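PDB 2VOZ: periplasmic iron-binding protein from Synechocystis sp., which probably serves as the ferric-iron-binding subunit of a periplasmic ABC transporter that imports iron into the cyanobacterial cell. Local coordinates for residues Arg129-Tyr134 and Asn167-Ser172; Gly203-Gln208 and Ala220-Tyr225; Val86-Leu91 and His260-Gly265; Ile160-Ser165 and Gly195-Gln200; Arg42-Asp47 and Glu296-Tyr301. All coordinates share one frame; numbering follows the deposited sequence.

Interaction 1. Residues Arg129-Tyr134 and Asn167-Ser172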
# COMPACT_ATOMS: atom_id res chain seq x y z
N ARG B 129 18.50 -0.91 18.41
CA ARG B 129 19.29 -1.18 17.21
C ARG B 129 20.74 -0.97 17.64
O ARG B 129 21.00 -0.32 18.67
CB ARG B 129 18.95 -0.20 16.06
CG ARG B 129 19.10 1.32 16.39
CD ARG B 129 17.83 2.00 16.98
NE ARG B 129 16.69 1.85 16.08
CZ ARG B 129 16.51 2.58 14.96
NH1 ARG B 129 17.37 3.54 14.65
NH2 ARG B 129 15.49 2.33 14.15
N ALA B 130 21.66 -1.54 16.89
CA ALA B 130 23.09 -1.37 17.19
C ALA B 130 23.71 -0.60 16.04
O ALA B 130 23.32 -0.83 14.89
CB ALA B 130 23.77 -2.77 17.31
N ARG B 131 24.66 0.29 16.33
CA ARG B 131 25.36 1.00 15.28
C ARG B 131 26.68 0.21 15.12
O ARG B 131 27.53 0.21 16.00
CB ARG B 131 25.57 2.50 15.61
CG ARG B 131 26.01 3.31 14.36
CD ARG B 131 25.45 4.72 14.45
NE ARG B 131 25.68 5.49 13.23
CZ ARG B 131 24.98 5.35 12.09
NH1 ARG B 131 24.01 4.45 12.00
NH2 ARG B 131 25.25 6.13 11.05
N VAL B 132 26.78 -0.51 14.02
CA VAL B 132 27.83 -1.50 13.87
C VAL B 132 28.79 -1.10 12.76
O VAL B 132 28.65 -0.05 12.14
CB VAL B 132 27.23 -2.89 13.55
CG1 VAL B 132 26.40 -3.42 14.74
CG2 VAL B 132 26.40 -2.89 12.22
N LEU B 133 29.78 -1.96 12.51
CA LEU B 133 30.68 -1.75 11.39
C LEU B 133 30.35 -2.74 10.30
O LEU B 133 29.90 -3.88 10.57
CB LEU B 133 32.12 -1.98 11.83
CG LEU B 133 32.60 -1.20 13.05
CD1 LEU B 133 34.12 -1.31 13.24
CD2 LEU B 133 32.20 0.26 12.93
N TYR B 134 30.54 -2.28 9.07
CA TYR B 134 30.43 -3.11 7.89
C TYR B 134 31.78 -3.10 7.20
O TYR B 134 32.47 -2.07 7.19
CB TYR B 134 29.34 -2.59 6.95
CG TYR B 134 28.00 -2.77 7.60
CD1 TYR B 134 27.37 -1.71 8.25
CD2 TYR B 134 27.41 -4.02 7.66
CE1 TYR B 134 26.12 -1.87 8.87
CE2 TYR B 134 26.18 -4.20 8.28
CZ TYR B 134 25.55 -3.12 8.88
OH TYR B 134 24.32 -3.33 9.48
N ASN B 167 22.84 13.68 10.75
CA ASN B 167 21.97 12.55 11.01
C ASN B 167 22.03 12.16 12.49
O ASN B 167 23.10 12.11 13.07
CB ASN B 167 22.39 11.36 10.18
CG ASN B 167 21.61 10.12 10.56
OD1 ASN B 167 22.11 9.30 11.31
ND2 ASN B 167 20.40 9.99 10.06
N VAL B 168 20.85 11.94 13.05
CA VAL B 168 20.77 11.70 14.50
C VAL B 168 21.48 10.44 14.95
O VAL B 168 21.98 10.39 16.10
CB VAL B 168 19.33 11.72 14.98
CG1 VAL B 168 18.60 10.42 14.53
CG2 VAL B 168 19.27 11.96 16.53
N TYR B 169 21.55 9.41 14.10
CA TYR B 169 22.31 8.22 14.51
C TYR B 169 23.79 8.54 14.78
O TYR B 169 24.40 8.00 15.71
CB TYR B 169 22.29 7.11 13.46
CG TYR B 169 20.92 6.82 12.87
CD1 TYR B 169 19.76 6.96 13.61
CD2 TYR B 169 20.83 6.37 11.54
CE1 TYR B 169 18.52 6.67 13.02
CE2 TYR B 169 19.61 6.08 10.97
CZ TYR B 169 18.49 6.24 11.71
OH TYR B 169 17.28 5.96 11.10
N ASN B 170 24.37 9.39 13.94
CA ASN B 170 25.75 9.84 14.13
C ASN B 170 25.87 10.74 15.34
O ASN B 170 26.80 10.57 16.13
CB ASN B 170 26.23 10.61 12.89
CG ASN B 170 26.55 9.71 11.74
OD1 ASN B 170 26.81 8.49 11.89
ND2 ASN B 170 26.49 10.29 10.54
N LEU B 171 24.95 11.70 15.47
CA LEU B 171 24.94 12.57 16.64
C LEU B 171 24.95 11.72 17.92
O LEU B 171 25.71 11.97 18.84
CB LEU B 171 23.68 13.45 16.64
CG LEU B 171 23.75 14.68 15.70
CD1 LEU B 171 22.38 15.34 15.52
CD2 LEU B 171 24.77 15.68 16.19
N SER B 172 24.12 10.67 17.93
CA SER B 172 24.05 9.83 19.11
C SER B 172 25.31 8.97 19.37
O SER B 172 25.73 8.79 20.54
CB SER B 172 22.76 8.98 19.08
OG SER B 172 21.64 9.86 19.28
O HOH W 1 28.13 7.20 13.44
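Arg131 of strand 124-136 and Tyr169 near the start of helix 168-181 bury the most surface here, and they show how an arginine can lie flat against the root of a tyrosine. The Tyr169 CB sits over the centre of the Arg131 guanidinium, 3.4 Å above its plane, while the ring is tilted 54° to that plane. Arg131 gets there with CG anti to the backbone N (chi1 -166°) and a bend at chi2. Its NH2 then donates to Asn170 OD1 at 3.0 Å, approaching from above the carbonyl plane; a water lies in the guanidinium plane and accepts from NE. Farther out along the ring, on the same side of its plane, Arg129 brings NH1 to 3.7 Å from Tyr169 CE1, the ring carbon lying at the guanidinium edge.

Asn167 caps the helix, accepting weakly from the backbone N of Tyr169 and of Asn170. Asn170 ND2 bonds to Pro164 O, and the OH of iron-binding Tyr169 to Tyr226 OH. Held by Asp205 and Asn170, Arg131 supports the base of Tyr169 with its flat face, while Asp205 and, for Arg129, Glu300 probably balance the arginine charges.

Interaction 2. Residues Gly203-Gln208 and Ala220-Tyr225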
# COMPACT_ATOMS: atom_id res chain seq x y z
N GLY B 203 24.75 10.33 1.22
CA GLY B 203 23.81 9.23 1.16
C GLY B 203 23.43 8.75 2.55
O GLY B 203 23.98 9.22 3.54
N ASN B 204 22.50 7.81 2.59
CA ASN B 204 21.93 7.35 3.85
C ASN B 204 22.74 6.15 4.41
O ASN B 204 23.87 5.88 3.93
CB ASN B 204 20.46 7.00 3.61
CG ASN B 204 20.27 5.87 2.59
OD1 ASN B 204 21.23 5.12 2.28
ND2 ASN B 204 19.05 5.74 2.07
N ASP B 205 22.20 5.42 5.41
CA ASP B 205 23.06 4.35 6.03
C ASP B 205 23.35 3.24 5.01
O ASP B 205 24.48 2.74 4.90
CB ASP B 205 22.41 3.73 7.28
CG ASP B 205 22.98 4.30 8.59
OD1 ASP B 205 23.66 5.35 8.59
OD2 ASP B 205 22.78 3.62 9.63
N THR B 206 22.31 2.80 4.31
CA THR B 206 22.49 1.70 3.35
C THR B 206 23.41 2.12 2.23
O THR B 206 24.17 1.29 1.73
CB THR B 206 21.15 1.18 2.84
OG1 THR B 206 20.32 0.87 3.97
CG2 THR B 206 21.36 -0.05 1.91
N ALA B 207 23.40 3.41 1.87
CA ALA B 207 24.35 3.94 0.87
C ALA B 207 25.79 3.66 1.29
O ALA B 207 26.67 3.44 0.45
CB ALA B 207 24.14 5.49 0.65
N GLN B 208 26.09 3.72 2.59
CA GLN B 208 27.47 3.42 3.04
C GLN B 208 27.82 1.94 2.83
O GLN B 208 28.94 1.57 2.46
CB GLN B 208 27.66 3.83 4.50
CG GLN B 208 27.01 5.19 4.84
CD GLN B 208 27.42 6.29 3.86
OE1 GLN B 208 28.59 6.37 3.45
NE2 GLN B 208 26.47 7.17 3.52
N ALA B 220 32.35 0.79 6.87
CA ALA B 220 31.27 1.77 7.04
C ALA B 220 30.74 1.65 8.45
O ALA B 220 30.86 0.58 9.08
CB ALA B 220 30.14 1.53 6.07
N ILE B 221 30.15 2.76 8.93
CA ILE B 221 29.42 2.75 10.19
C ILE B 221 27.95 2.91 9.84
O ILE B 221 27.61 3.85 9.11
CB ILE B 221 29.87 3.92 11.08
CG1 ILE B 221 31.38 3.80 11.38
CG2 ILE B 221 29.07 3.92 12.41
CD1 ILE B 221 31.96 4.99 12.20
N ALA B 222 27.11 1.97 10.26
CA ALA B 222 25.67 2.03 9.94
C ALA B 222 24.93 1.13 10.89
O ALA B 222 25.53 0.35 11.61
CB ALA B 222 25.37 1.66 8.48
N ASN B 223 23.61 1.31 10.96
CA ASN B 223 22.85 0.48 11.88
C ASN B 223 22.70 -0.96 11.41
O ASN B 223 22.71 -1.22 10.19
CB ASN B 223 21.50 1.10 12.12
CG ASN B 223 21.60 2.38 12.95
OD1 ASN B 223 22.60 2.62 13.65
ND2 ASN B 223 20.55 3.20 12.88
N SER B 224 22.50 -1.83 12.39
CA SER B 224 22.34 -3.26 12.22
C SER B 224 21.18 -3.64 11.26
O SER B 224 21.36 -4.52 10.39
CB SER B 224 22.11 -3.90 13.62
OG SER B 224 21.03 -3.26 14.30
N TYR B 225 20.01 -3.04 11.42
CA TYR B 225 18.82 -3.51 10.67
C TYR B 225 18.90 -3.27 9.16
O TYR B 225 18.22 -3.93 8.40
CB TYR B 225 17.53 -2.90 11.22
CG TYR B 225 17.58 -1.41 11.32
CD1 TYR B 225 17.14 -0.59 10.27
CD2 TYR B 225 18.07 -0.79 12.47
CE1 TYR B 225 17.22 0.80 10.37
CE2 TYR B 225 18.11 0.60 12.58
CZ TYR B 225 17.71 1.38 11.52
OH TYR B 225 17.76 2.77 11.62
O HOH W 2 26.39 6.09 8.07
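Asp205 and Ala222 meet where the capped N-terminus of helix 205-213 packs against strand 219-223, a helix-on-sheet contact in the iron-binding region of a bacterial solute-binding protein. The aspartate reaches over the alanine methyl: Asp205 CG lies 3.6 Å from Ala222 CB, and the carboxylate carries on past it to the backbone. There OD2 takes the N-H of Asn223 at 2.8 Å, a fairly straight bond (160°) that arrives from above the carboxylate plane, 37° out of it. The same oxygen forms a salt bridge with Arg131, so one atom ties the strand backbone to the neighbouring strand 124-136. Asp205 OD1 turns to a water, which donates both to it and to Ile221 O and thus fills in one further link to the strand. With its carboxylate beside a helix N-terminus and an arginine, Asp205 is probably stabilised as an anion.

One turn on, the contact becomes apolar. Gln208 points its CB at the methyl of Ala220, 3.7 Å from CB to CB, but its amide leads away. A bend at chi2 (-51°) folds the chain back so that NE2 donates to Asn204 O and to Glu202 O. Asn204 is the N-cap, its OD1 receiving Ala207 N nearly along the C=O axis, while its ND2 bonds to Glu66 of the second subunit. At the other end of the contact, the strand runs into helix 224-232, which carries iron-binding Tyr225, and Asn223 ND2 donates to Tyr225 OH at 3.1 Å with the oxygen lying in the amide plane.

Interaction 3. Residues Val86-Leu91 and His260-Gly265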
# COMPACT_ATOMS: atom_id res chain seq x y z
N VAL B 86 12.10 7.61 17.09
CA VAL B 86 13.22 6.72 16.84
C VAL B 86 14.45 7.54 17.16
O VAL B 86 14.62 8.67 16.65
CB VAL B 86 13.20 6.21 15.39
CG1 VAL B 86 14.46 5.41 15.08
CG2 VAL B 86 11.92 5.41 15.14
N ASP B 87 15.28 6.96 18.03
CA ASP B 87 16.59 7.43 18.45
C ASP B 87 16.42 8.21 19.72
O ASP B 87 15.56 9.11 19.80
CB ASP B 87 17.31 8.26 17.36
CG ASP B 87 18.82 8.33 17.57
OD1 ASP B 87 19.57 7.77 16.72
OD2 ASP B 87 19.27 8.91 18.61
N ALA B 88 17.26 7.89 20.72
CA ALA B 88 17.25 8.61 22.01
C ALA B 88 17.49 10.10 21.78
O ALA B 88 17.11 10.94 22.61
CB ALA B 88 18.30 8.05 22.99
N GLY B 89 18.16 10.43 20.68
CA GLY B 89 18.43 11.87 20.35
C GLY B 89 17.13 12.61 19.98
O GLY B 89 17.00 13.83 20.18
N MET B 90 16.18 11.89 19.39
CA MET B 90 14.87 12.47 19.07
C MET B 90 13.97 12.55 20.28
O MET B 90 13.27 13.53 20.45
CB MET B 90 14.16 11.77 17.89
CG MET B 90 14.91 11.87 16.54
SD MET B 90 15.40 13.61 16.08
CE MET B 90 13.84 14.44 16.08
N LEU B 91 13.99 11.52 21.12
CA LEU B 91 13.31 11.61 22.40
C LEU B 91 13.82 12.80 23.21
O LEU B 91 13.05 13.52 23.83
CB LEU B 91 13.47 10.31 23.17
CG LEU B 91 12.67 9.20 22.46
CD1 LEU B 91 13.16 7.79 22.95
CD2 LEU B 91 11.14 9.40 22.67
N HIS B 260 27.65 0.11 20.58
CA HIS B 260 26.77 1.25 20.82
C HIS B 260 25.35 0.81 20.46
O HIS B 260 25.12 0.32 19.37
CB HIS B 260 27.20 2.41 19.93
CG HIS B 260 26.22 3.55 19.92
ND1 HIS B 260 26.16 4.47 20.93
CD2 HIS B 260 25.30 3.92 19.00
CE1 HIS B 260 25.22 5.36 20.64
NE2 HIS B 260 24.69 5.05 19.47
N VAL B 261 24.42 0.96 21.40
CA VAL B 261 23.02 0.69 21.08
C VAL B 261 22.21 2.00 21.19
O VAL B 261 22.64 2.98 21.84
CB VAL B 261 22.42 -0.42 21.94
CG1 VAL B 261 23.09 -1.77 21.61
CG2 VAL B 261 22.52 -0.04 23.44
N ASN B 262 21.08 2.03 20.50
CA ASN B 262 20.17 3.15 20.58
C ASN B 262 18.77 2.55 20.52
O ASN B 262 18.62 1.37 20.24
CB ASN B 262 20.43 4.10 19.40
CG ASN B 262 20.01 5.51 19.71
OD1 ASN B 262 19.07 5.74 20.48
ND2 ASN B 262 20.70 6.47 19.08
N VAL B 263 17.77 3.37 20.83
CA VAL B 263 16.41 2.86 20.96
C VAL B 263 15.42 3.58 20.09
O VAL B 263 15.65 4.72 19.68
CB VAL B 263 15.91 2.92 22.45
CG1 VAL B 263 16.77 2.07 23.37
CG2 VAL B 263 15.89 4.40 22.97
N SER B 264 14.30 2.91 19.82
CA SER B 264 13.07 3.64 19.49
C SER B 264 12.19 3.53 20.73
O SER B 264 12.21 2.50 21.47
CB SER B 264 12.34 3.07 18.28
OG SER B 264 11.74 1.86 18.60
N GLY B 265 11.42 4.56 20.98
CA GLY B 265 10.79 4.57 22.29
C GLY B 265 9.72 5.64 22.41
O GLY B 265 9.47 6.37 21.47
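Asp87 and Asn262 both carry CG anti to the backbone N, with chi1 of -160° and -155°, and these extended settings bring carboxylate and amide together at about a right angle. Asn262 ND2 stands above the carboxylate plane, about equally far from both oxygens, and makes one weak hydrogen bond, to Asp87 OD2 at 2.9 Å. The other end of the amide does the firmer work: Asn262 OD1 accepts an almost straight bond (175°) from Ala88 N at 2.8 Å, and also takes Val263 N on a lone pair in its carbonyl plane. Two backbone N-H groups, one from each segment, thus fix the rotation of the amide.

Asp87 is itself an N-cap. The anti lone pair of its OD2 receives Gly89 N at 2.8 Å, and Ser172 of helix 168-181 bonds to the same oxygen. Its backbone N donates to Val263 O at 2.8 Å, beside the antiparallel, non-hydrogen-bonded pair of Val86 and Ser264. Further along the helix, Leu91 rests CD2 against Gly265 O in a van der Waals contact, and its CD1 makes an apolar one with Val263 CG2 at 4.4 Å.

In the strand order 56-61, 35-40, 82-86, 261-268, 124-136, strand 261-268 alone runs against the rest, the topology of class II periplasmic binding proteins.

Interaction 4. Residues Ile160-Ser165 and Gly195-Gln200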
# COMPACT_ATOMS: atom_id res chain seq x y z
N ILE B 160 37.12 5.00 5.30
CA ILE B 160 35.92 5.05 6.14
C ILE B 160 34.72 5.69 5.46
O ILE B 160 34.81 6.80 4.89
CB ILE B 160 36.22 5.76 7.47
CG1 ILE B 160 37.41 5.07 8.21
CG2 ILE B 160 34.95 5.85 8.35
CD1 ILE B 160 37.21 3.58 8.62
N LEU B 161 33.57 5.02 5.53
CA LEU B 161 32.33 5.55 5.00
C LEU B 161 31.28 5.78 6.08
O LEU B 161 30.97 4.87 6.82
CB LEU B 161 31.73 4.55 4.02
CG LEU B 161 32.59 4.39 2.78
CD1 LEU B 161 32.27 3.01 2.19
CD2 LEU B 161 32.30 5.51 1.76
N VAL B 162 30.77 7.00 6.17
CA VAL B 162 29.67 7.30 7.09
C VAL B 162 28.82 8.42 6.53
O VAL B 162 29.32 9.24 5.74
CB VAL B 162 30.21 7.64 8.51
CG1 VAL B 162 31.00 8.96 8.48
CG2 VAL B 162 29.07 7.68 9.54
N ARG B 163 27.53 8.43 6.92
CA ARG B 163 26.61 9.45 6.37
C ARG B 163 26.88 10.80 7.05
O ARG B 163 27.68 10.89 7.97
CB ARG B 163 25.18 8.99 6.54
CG ARG B 163 24.74 8.97 8.00
CD ARG B 163 23.37 8.35 8.16
NE ARG B 163 22.33 9.02 7.38
CZ ARG B 163 21.11 8.50 7.23
NH1 ARG B 163 20.83 7.33 7.80
NH2 ARG B 163 20.19 9.16 6.52
N PRO B 164 26.25 11.88 6.55
CA PRO B 164 26.47 13.21 7.09
C PRO B 164 26.25 13.39 8.61
O PRO B 164 25.43 12.69 9.21
CB PRO B 164 25.49 14.07 6.29
CG PRO B 164 25.43 13.41 4.94
CD PRO B 164 25.40 11.92 5.35
N SER B 165 26.95 14.38 9.18
CA SER B 165 26.90 14.64 10.61
C SER B 165 25.54 15.13 11.12
O SER B 165 25.30 15.09 12.34
CB SER B 165 27.97 15.68 11.00
OG SER B 165 27.82 16.78 10.14
N GLY B 195 39.54 12.47 9.18
CA GLY B 195 40.76 12.35 8.36
C GLY B 195 40.85 11.06 7.56
O GLY B 195 41.62 10.99 6.62
N ASN B 196 40.12 10.03 7.98
CA ASN B 196 40.12 8.74 7.31
C ASN B 196 38.92 8.50 6.35
O ASN B 196 38.79 7.39 5.77
CB ASN B 196 40.14 7.62 8.38
CG ASN B 196 41.51 7.45 9.02
OD1 ASN B 196 42.50 7.91 8.47
ND2 ASN B 196 41.56 6.76 10.16
N PHE B 197 38.08 9.51 6.15
CA PHE B 197 36.91 9.34 5.30
C PHE B 197 37.35 9.00 3.90
O PHE B 197 38.27 9.62 3.37
CB PHE B 197 36.07 10.62 5.23
CG PHE B 197 35.21 10.85 6.45
CD1 PHE B 197 35.11 9.92 7.47
CD2 PHE B 197 34.50 12.03 6.54
CE1 PHE B 197 34.27 10.15 8.60
CE2 PHE B 197 33.64 12.26 7.67
CZ PHE B 197 33.56 11.30 8.69
N ALA B 198 36.70 8.00 3.30
CA ALA B 198 36.90 7.67 1.90
C ALA B 198 36.40 8.74 0.94
O ALA B 198 36.92 8.88 -0.15
CB ALA B 198 36.25 6.33 1.59
N ARG B 199 35.38 9.50 1.35
CA ARG B 199 34.83 10.61 0.56
C ARG B 199 34.06 11.46 1.55
O ARG B 199 33.78 11.02 2.67
CB ARG B 199 33.83 10.06 -0.50
CG ARG B 199 32.61 9.40 0.16
CD ARG B 199 31.56 8.98 -0.86
NE ARG B 199 30.43 8.31 -0.17
CZ ARG B 199 29.54 7.56 -0.81
NH1 ARG B 199 29.65 7.36 -2.13
NH2 ARG B 199 28.58 6.97 -0.13
N GLN B 200 33.73 12.68 1.17
CA GLN B 200 32.89 13.49 2.04
C GLN B 200 31.53 12.76 2.18
O GLN B 200 31.04 12.21 1.22
CB GLN B 200 32.70 14.90 1.49
CG GLN B 200 33.97 15.74 1.52
CD GLN B 200 34.26 16.35 2.87
OE1 GLN B 200 35.11 17.24 2.99
NE2 GLN B 200 33.53 15.92 3.88
O HOH W 3 29.87 8.60 2.53
O HOH W 4 32.14 9.14 4.19
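Ile160 and Phe197 form the tight half of this contact, a single backbone bridge that shows how little regular structure is needed to join a strand to a loop. The Ile160 N donates to Asn196 O at 3.0 Å, and its own O receives Ala198 N at 2.7 Å; both bonds are nearly straight, at 166° and 170°. Between them Phe197 adds a CA-H...O contact of 3.3 Å to Ile160 O. Side chains close the gap on one flank: Ile160 packs CG1 against Asn196 CB, and its CG2 lies beside Phe197 CD1. In one of its two modelled conformers Val162 brings CG1 close to the far end of that ring, a contact that is therefore less certain; the ring also meets Trp345 in an edge-to-face, T-shaped pair.

The other half opens out and is bridged by water. Leu161 still offers CD2 to one face of the Arg199 guanidinium, 3.9 Å from NE, and touches the Ala198 methyl. Beyond that the backbones part. One water accepts from Val162 N and can donate to Arg199 O; a second accepts from Arg199 NE, in the guanidinium plane, at 2.8 Å. The extended Arg199 chain leads to a salt bridge with Glu69 of the second subunit, so this looser side is also the one that reaches into the assembly.

Asn196 ND2 ties its loop to Leu151 O and Asp153 O. Strand 160-161 lies between the loop that follows helix 183-195 and its parallel neighbour, strand 219-223, with Leu161 reaching onto helix 205-213.

Interaction 5. Residues Arg42-Asp47 and Glu296-Tyr301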
# COMPACT_ATOMS: atom_id res chain seq x y z
N ARG B 42 7.26 6.28 13.64
CA ARG B 42 7.51 4.90 13.24
C ARG B 42 6.22 4.22 12.83
O ARG B 42 5.25 4.17 13.60
CB ARG B 42 8.13 4.11 14.40
CG ARG B 42 8.16 2.60 14.14
CD ARG B 42 7.56 1.81 15.28
NE ARG B 42 7.14 0.48 14.85
CZ ARG B 42 7.93 -0.60 14.90
NH1 ARG B 42 9.19 -0.49 15.35
NH2 ARG B 42 7.45 -1.78 14.52
N HIS B 43 6.20 3.62 11.65
CA HIS B 43 5.08 2.73 11.38
C HIS B 43 5.47 1.70 10.37
O HIS B 43 6.01 2.01 9.33
CB HIS B 43 3.89 3.49 10.84
CG HIS B 43 2.67 2.62 10.64
ND1 HIS B 43 2.40 1.99 9.45
CD2 HIS B 43 1.68 2.28 11.49
CE1 HIS B 43 1.28 1.30 9.57
NE2 HIS B 43 0.82 1.46 10.80
N TYR B 44 5.21 0.47 10.73
CA TYR B 44 5.32 -0.58 9.79
C TYR B 44 3.91 -1.13 9.70
O TYR B 44 3.26 -1.35 10.75
CB TYR B 44 6.40 -1.52 10.28
CG TYR B 44 7.73 -0.76 10.25
CD1 TYR B 44 8.49 -0.69 9.08
CD2 TYR B 44 8.17 -0.03 11.36
CE1 TYR B 44 9.69 0.04 9.04
CE2 TYR B 44 9.35 0.69 11.31
CZ TYR B 44 10.11 0.71 10.16
OH TYR B 44 11.28 1.44 10.15
N ASN B 45 3.41 -1.18 8.46
CA ASN B 45 2.13 -1.85 8.12
C ASN B 45 1.94 -2.97 9.09
O ASN B 45 0.84 -3.28 9.61
CB ASN B 45 2.24 -2.46 6.71
CG ASN B 45 1.69 -1.55 5.67
OD1 ASN B 45 1.13 -0.48 5.99
ND2 ASN B 45 1.83 -1.95 4.39
N THR B 46 3.06 -3.55 9.41
CA THR B 46 3.00 -4.67 10.31
C THR B 46 2.48 -4.37 11.72
O THR B 46 2.03 -5.29 12.33
CB THR B 46 4.33 -5.52 10.27
OG1 THR B 46 5.46 -4.74 10.64
CG2 THR B 46 4.56 -6.16 8.88
N ASP B 47 2.47 -3.10 12.21
CA ASP B 47 1.99 -2.68 13.57
C ASP B 47 0.46 -2.55 13.81
O ASP B 47 -0.02 -2.53 14.96
CB ASP B 47 2.50 -1.25 13.88
CG ASP B 47 3.99 -1.15 14.01
OD1 ASP B 47 4.65 -2.18 14.22
OD2 ASP B 47 4.51 -0.01 13.93
N GLU B 296 10.26 -7.07 15.28
CA GLU B 296 10.35 -7.67 13.93
C GLU B 296 10.14 -6.63 12.84
O GLU B 296 10.74 -6.72 11.79
CB GLU B 296 9.25 -8.72 13.75
CG GLU B 296 9.59 -10.05 14.36
CD GLU B 296 10.70 -10.79 13.59
OE1 GLU B 296 11.05 -10.41 12.46
OE2 GLU B 296 11.21 -11.75 14.14
N GLY B 297 9.24 -5.68 13.10
CA GLY B 297 8.79 -4.70 12.08
C GLY B 297 9.93 -4.07 11.30
O GLY B 297 9.86 -3.89 10.05
N ASN B 298 10.98 -3.69 12.02
CA ASN B 298 12.14 -3.09 11.40
C ASN B 298 13.42 -3.87 11.69
O ASN B 298 14.50 -3.30 11.75
CB ASN B 298 12.29 -1.63 11.83
CG ASN B 298 13.26 -0.84 10.96
OD1 ASN B 298 13.46 -1.14 9.76
ND2 ASN B 298 13.88 0.19 11.55
N ASN B 299 13.31 -5.18 11.91
CA ASN B 299 14.53 -5.98 12.08
C ASN B 299 15.40 -5.46 13.23
O ASN B 299 16.63 -5.41 13.11
CB ASN B 299 15.33 -6.04 10.77
CG ASN B 299 14.59 -6.77 9.71
OD1 ASN B 299 14.19 -7.92 9.93
ND2 ASN B 299 14.41 -6.13 8.56
N GLU B 300 14.74 -5.08 14.31
CA GLU B 300 15.39 -4.53 15.52
C GLU B 300 15.34 -5.58 16.61
O GLU B 300 14.70 -6.62 16.44
CB GLU B 300 14.66 -3.26 15.99
CG GLU B 300 15.08 -1.99 15.26
CD GLU B 300 13.97 -0.92 15.14
OE1 GLU B 300 14.23 0.13 14.52
OE2 GLU B 300 12.83 -1.10 15.66
N TYR B 301 16.03 -5.30 17.73
CA TYR B 301 15.98 -6.22 18.86
C TYR B 301 14.91 -5.75 19.84
O TYR B 301 14.75 -4.54 20.07
CB TYR B 301 17.29 -6.19 19.62
CG TYR B 301 18.52 -6.53 18.83
CD1 TYR B 301 19.25 -5.53 18.13
CD2 TYR B 301 18.99 -7.85 18.79
CE1 TYR B 301 20.42 -5.85 17.43
CE2 TYR B 301 20.16 -8.18 18.07
CZ TYR B 301 20.86 -7.17 17.41
OH TYR B 301 22.02 -7.45 16.72
O HOH W 5 11.66 1.54 15.29
O HOH W 6 11.04 -2.55 14.71
O HOH W 7 7.55 -4.59 8.74
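Swung away from its own backbone nitrogen (chi1 169°) and kinked at chi2, Arg42 reaches toward Glu300. NH1 stands 3.7 Å from Glu300 OE2, a long salt bridge to a glutamate modelled in two conformers. A water helps to span the gap, accepting from Arg42 NH1 at 2.8 Å and from Asn298 N at 2.9 Å and possibly donating to Glu300 OE2. Glu300 has its stronger partner in Arg129, and Arg42 also makes a cation-pi contact with Phe294.

Next in sequence, iron-binding His43 turns aside and bonds through NE2 to Asp48. Tyr44, an iron-binding residue too, lays one ring face over the peptide of Gly297, with CD1 3.6 Å from Gly297 O. Tyr44 CD2 also sits over the centre of the Arg42 guanidinium. The phenol end lies across the amide of Asn298, the two planes only 18° apart, with Tyr44 OH 3.1 Å from Asn298 CG; the angles rule out a hydrogen bond to either end of that amide, whose OD1 accepts from Arg229. The tyrosine therefore rests on the end of helix 288-297, which closes in a Schellman motif: Asn299, at positive phi, is its C-prime residue, with Asn299 N bonded to Glu296 O and Glu300 N to Ala295 O.

Past Asn45, Thr46 sets OG1 3.6 Å from Gly297 CA, and a water donates both to that hydroxyl and to Gly297 O. Asp47 turns back to Arg42 in a side-on salt bridge, in which NE and NH2 each meet the syn lone pair of one Asp47 oxygen, NE to OD2 at 2.8 Å.

Overall arrangement
Interactions 1, 2 and 3 are buried, 1 and 3 lying nearest the middle of the chain, and all reach one sheet, in which strand 124-136 has both 219-223 and 261-268 as neighbours. Polar side chains link 1 to 2 (Arg131 with Asp205) and 1 to 3 (Ser172 with Asp87). Interactions 4 and 5 are only partly buried, about 29 Å apart between centres, and consist largely of loop. Interaction 4 still joins the sheet through strand 160-161, chiefly by backbone bonds, and like interaction 2 meets the second subunit. Interaction 5 combines Tyr44 packing on Gly297 and Asn298 with a long, water-assisted ion pair, and its Glu300 meets Arg129 of interaction 1. Iron-binding tyrosines belong to interactions 1, 2 and 5.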